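Local coordinates for biphenyl 2,3-Dioxygenase Beta Subunit (Sphingobium yanoikuyae, PDB 2GBW), which probably serves as the smaller subunit of a ring-hydroxylating dioxygenase, an enzyme type that adds molecular oxygen to aromatic rings, at residues W47-E52 with R155-L160. Residues are numbered along the deposited sequence; the frame is centred on the assembly and turned at random.
Sequences WMPIYE and RRKLIL
With CG anti to the backbone N in both W47 (chi1 179°) and K157 (chi1 -171°), and every later lysine torsion extended, the two side chains run side by side from one face of the sheet. K157 CE lies over the six-membered ring of W47, 4.0 Å from its centroid, in a CH-pi contact, and P49 CG packs on the same face. The Y51 side chain crosses that of K157 at about a right angle, its OH 3.2 Å from K157 CE, and one water joins this OH to K157 NZ. Replacing K157 by an alanine removes the chain beyond CB, which would probably uncover the ring at CZ3 and CH2 and leave the water without its ammonium donor. Between the backbones, the parallel pairing rests on W47 N to R156 O and L158 N to W47 O, both 2.9 Å. Where the strands diverge, a second water bridges P49 O, L158 O and L160 N. On the other face, M48 bends at chi3, setting CE 3.7 Å from L158 CD1 and SD against L160 CD1. The contact joins strand 44-49 to strand 150-160 in the curved sheet of this NTF2-like fold, flanked by strands 71-73 and 132-147 respectively.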
ATOM      1  N   TRP B  47      -6.437  -6.230 -29.574  1.00 38.86           N
ATOM      2  CA  TRP B  47      -7.636  -5.634 -28.995  1.00 38.95           C
ATOM      3  C   TRP B  47      -7.689  -5.817 -27.472  1.00 40.00           C
ATOM      4  O   TRP B  47      -7.582  -6.915 -26.980  1.00 38.16           O
ATOM      5  CB  TRP B  47      -8.846  -6.242 -29.671  1.00 40.22           C
ATOM      6  CG  TRP B  47     -10.158  -5.799 -29.217  1.00 38.25           C
ATOM      7  CD1 TRP B  47     -10.501  -4.567 -28.762  1.00 39.31           C
ATOM      8  CD2 TRP B  47     -11.322  -6.597 -29.172  1.00 40.68           C
ATOM      9  NE1 TRP B  47     -11.836  -4.550 -28.432  1.00 40.52           N
ATOM     10  CE2 TRP B  47     -12.365  -5.790 -28.701  1.00 40.82           C
ATOM     11  CE3 TRP B  47     -11.588  -7.934 -29.525  1.00 37.93           C
ATOM     12  CZ2 TRP B  47     -13.653  -6.278 -28.517  1.00 41.42           C
ATOM     13  CZ3 TRP B  47     -12.877  -8.423 -29.342  1.00 41.01           C
ATOM     14  CH2 TRP B  47     -13.885  -7.577 -28.838  1.00 40.10           C
ATOM     15  N   MET B  48      -7.818  -4.696 -26.767  1.00 38.65           N
ATOM     16  CA  MET B  48      -7.968  -4.644 -25.293  1.00 40.00           C
ATOM     17  C   MET B  48      -9.216  -3.802 -24.937  1.00 38.85           C
ATOM     18  O   MET B  48      -9.137  -2.585 -24.782  1.00 38.88           O
ATOM     19  CB  MET B  48      -6.724  -4.068 -24.614  1.00 38.91           C
ATOM     20  CG  MET B  48      -6.758  -4.057 -23.022  1.00 40.06           C
ATOM     21  SD  MET B  48      -5.325  -3.211 -22.322  1.00 43.73           S
ATOM     22  CE  MET B  48      -4.044  -4.483 -22.684  1.00 40.14           C
ATOM     23  N   PRO B  49     -10.385  -4.449 -24.836  1.00 39.89           N
ATOM     24  CA  PRO B  49     -11.659  -3.731 -24.621  1.00 40.36           C
ATOM     25  C   PRO B  49     -11.725  -3.107 -23.295  1.00 40.91           C
ATOM     26  O   PRO B  49     -11.049  -3.549 -22.378  1.00 41.58           O
ATOM     27  CB  PRO B  49     -12.727  -4.817 -24.702  1.00 41.61           C
ATOM     28  CG  PRO B  49     -12.043  -6.041 -25.012  1.00 40.86           C
ATOM     29  CD  PRO B  49     -10.583  -5.886 -25.056  1.00 39.93           C
ATOM     30  N   ILE B  50     -12.570  -2.081 -23.185  1.00 41.95           N
ATOM     31  CA  ILE B  50     -12.921  -1.511 -21.864  1.00 41.07           C
ATOM     32  C   ILE B  50     -14.220  -2.198 -21.419  1.00 42.05           C
ATOM     33  O   ILE B  50     -15.260  -2.064 -22.056  1.00 39.82           O
ATOM     34  CB  ILE B  50     -13.109  -0.002 -21.934  1.00 42.73           C
ATOM     35  CG1 ILE B  50     -11.785   0.681 -22.262  1.00 43.68           C
ATOM     36  CG2 ILE B  50     -13.680   0.497 -20.630  1.00 40.58           C
ATOM     37  CD1 ILE B  50     -11.985   1.919 -23.008  1.00 44.46           C
ATOM     38  N   TYR B  51     -14.135  -2.971 -20.338  1.00 42.49           N
ATOM     39  CA  TYR B  51     -15.294  -3.633 -19.757  1.00 43.35           C
ATOM     40  C   TYR B  51     -15.828  -2.807 -18.571  1.00 43.38           C
ATOM     41  O   TYR B  51     -15.133  -2.558 -17.587  1.00 45.46           O
ATOM     42  CB  TYR B  51     -14.918  -4.992 -19.237  1.00 45.19           C
ATOM     43  CG  TYR B  51     -14.706  -6.001 -20.324  1.00 46.05           C
ATOM     44  CD1 TYR B  51     -15.772  -6.686 -20.865  1.00 47.31           C
ATOM     45  CD2 TYR B  51     -13.434  -6.268 -20.785  1.00 48.13           C
ATOM     46  CE1 TYR B  51     -15.560  -7.628 -21.854  1.00 50.07           C
ATOM     47  CE2 TYR B  51     -13.223  -7.187 -21.762  1.00 48.95           C
ATOM     48  CZ  TYR B  51     -14.261  -7.840 -22.302  1.00 48.20           C
ATOM     49  OH  TYR B  51     -14.016  -8.797 -23.295  1.00 48.85           O
ATOM     50  N   GLU B  52     -17.076  -2.427 -18.632  1.00 44.86           N
ATOM     51  CA  GLU B  52     -17.613  -1.683 -17.520  1.00 45.23           C
ATOM     52  C   GLU B  52     -18.211  -2.663 -16.489  1.00 44.28           C
ATOM     53  O   GLU B  52     -18.499  -3.846 -16.773  1.00 44.13           O
ATOM     54  CB  GLU B  52     -18.584  -0.608 -18.037  1.00 46.56           C
ATOM     55  CG  GLU B  52     -19.850  -1.149 -18.545  1.00 48.73           C
ATOM     56  CD  GLU B  52     -20.789  -0.083 -19.042  1.00 48.62           C
ATOM     57  OE1 GLU B  52     -20.654   1.085 -18.614  1.00 51.57           O
ATOM     58  OE2 GLU B  52     -21.672  -0.428 -19.844  1.00 50.65           O
ATOM     59  N   ARG B 155      -4.987 -12.908 -34.103  1.00 40.18           N
ATOM     60  CA  ARG B 155      -5.992 -12.206 -33.286  1.00 40.22           C
ATOM     61  C   ARG B 155      -5.548 -12.287 -31.856  1.00 39.54           C
ATOM     62  O   ARG B 155      -5.132 -13.345 -31.419  1.00 38.91           O
ATOM     63  CB  ARG B 155      -7.369 -12.885 -33.405  1.00 41.39           C
ATOM     64  CG  ARG B 155      -8.000 -12.872 -34.821  1.00 45.39           C
ATOM     65  CD  ARG B 155      -8.529 -11.470 -35.061  1.00 50.07           C
ATOM     66  NE  ARG B 155      -9.272 -11.288 -36.309  1.00 50.52           N
ATOM     67  CZ  ARG B 155      -8.737 -11.223 -37.524  1.00 55.73           C
ATOM     68  NH1 ARG B 155      -7.427 -11.350 -37.711  1.00 55.31           N
ATOM     69  NH2 ARG B 155      -9.543 -11.077 -38.577  1.00 58.46           N
ATOM     70  N   ARG B 156      -5.559 -11.151 -31.155  1.00 39.20           N
ATOM     71  CA  ARG B 156      -5.172 -11.113 -29.743  1.00 39.32           C
ATOM     72  C   ARG B 156      -6.157 -10.260 -29.021  1.00 39.32           C
ATOM     73  O   ARG B 156      -6.303  -9.071 -29.324  1.00 39.91           O
ATOM     74  CB  ARG B 156      -3.755 -10.598 -29.554  1.00 37.37           C
ATOM     75  CG  ARG B 156      -3.329 -10.360 -28.062  1.00 40.41           C
ATOM     76  CD  ARG B 156      -1.828 -10.440 -27.946  1.00 40.38           C
ATOM     77  NE  ARG B 156      -1.312 -11.782 -28.078  1.00 41.01           N
ATOM     78  CZ  ARG B 156      -0.023 -12.074 -28.259  1.00 41.88           C
ATOM     79  NH1 ARG B 156       0.873 -11.084 -28.315  1.00 43.61           N
ATOM     80  NH2 ARG B 156       0.360 -13.348 -28.397  1.00 43.49           N
ATOM     81  N   LYS B 157      -6.849 -10.872 -28.070  1.00 38.86           N
ATOM     82  CA  LYS B 157      -7.760 -10.143 -27.199  1.00 38.73           C
ATOM     83  C   LYS B 157      -7.228 -10.211 -25.792  1.00 39.38           C
ATOM     84  O   LYS B 157      -6.927 -11.318 -25.324  1.00 38.85           O
ATOM     85  CB  LYS B 157      -9.173 -10.730 -27.280  1.00 39.38           C
ATOM     86  CG  LYS B 157     -10.232  -9.894 -26.560  1.00 39.10           C
ATOM     87  CD  LYS B 157     -11.597 -10.543 -26.797  1.00 40.74           C
ATOM     88  CE  LYS B 157     -12.705  -9.786 -26.080  1.00 41.68           C
ATOM     89  NZ  LYS B 157     -13.956 -10.545 -26.368  1.00 43.74           N
ATOM     90  N   LEU B 158      -7.127  -9.038 -25.132  1.00 36.69           N
ATOM     91  CA  LEU B 158      -6.548  -8.884 -23.791  1.00 39.55           C
ATOM     92  C   LEU B 158      -7.618  -8.373 -22.861  1.00 39.57           C
ATOM     93  O   LEU B 158      -8.213  -7.291 -23.098  1.00 40.18           O
ATOM     94  CB  LEU B 158      -5.363  -7.904 -23.796  1.00 38.54           C
ATOM     95  CG  LEU B 158      -4.165  -8.337 -24.691  1.00 39.25           C
ATOM     96  CD1 LEU B 158      -3.154  -7.217 -24.981  1.00 41.65           C
ATOM     97  CD2 LEU B 158      -3.483  -9.600 -24.087  1.00 40.06           C
ATOM     98  N   ILE B 159      -7.868  -9.123 -21.798  1.00 40.50           N
ATOM     99  CA  ILE B 159      -8.973  -8.858 -20.896  1.00 41.23           C
ATOM    100  C   ILE B 159      -8.394  -8.453 -19.542  1.00 41.06           C
ATOM    101  O   ILE B 159      -7.847  -9.277 -18.815  1.00 39.24           O
ATOM    102  CB  ILE B 159      -9.849 -10.079 -20.745  1.00 42.07           C
ATOM    103  CG1 ILE B 159     -10.313 -10.545 -22.150  1.00 43.51           C
ATOM    104  CG2 ILE B 159     -10.998  -9.715 -19.801  1.00 42.20           C
ATOM    105  CD1 ILE B 159     -10.617 -11.984 -22.210  1.00 45.76           C
ATOM    106  N   LEU B 160      -8.459  -7.166 -19.234  1.00 40.38           N
ATOM    107  CA  LEU B 160      -7.880  -6.643 -18.027  1.00 41.33           C
ATOM    108  C   LEU B 160      -8.671  -7.065 -16.803  1.00 40.84           C
ATOM    109  O   LEU B 160      -9.905  -6.954 -16.796  1.00 43.29           O
ATOM    110  CB  LEU B 160      -7.865  -5.125 -18.113  1.00 41.97           C
ATOM    111  CG  LEU B 160      -6.866  -4.516 -19.048  1.00 44.78           C
ATOM    112  CD1 LEU B 160      -7.121  -2.960 -19.130  1.00 46.15           C
ATOM    113  CD2 LEU B 160      -5.495  -4.812 -18.509  1.00 49.41           C
TER
HETATM  114  O   HOH W   1      -9.597  -5.628 -21.519  1.00 37.04           O
HETATM  115  O   HOH W   2     -15.841  -8.676 -25.385  1.00 41.23           O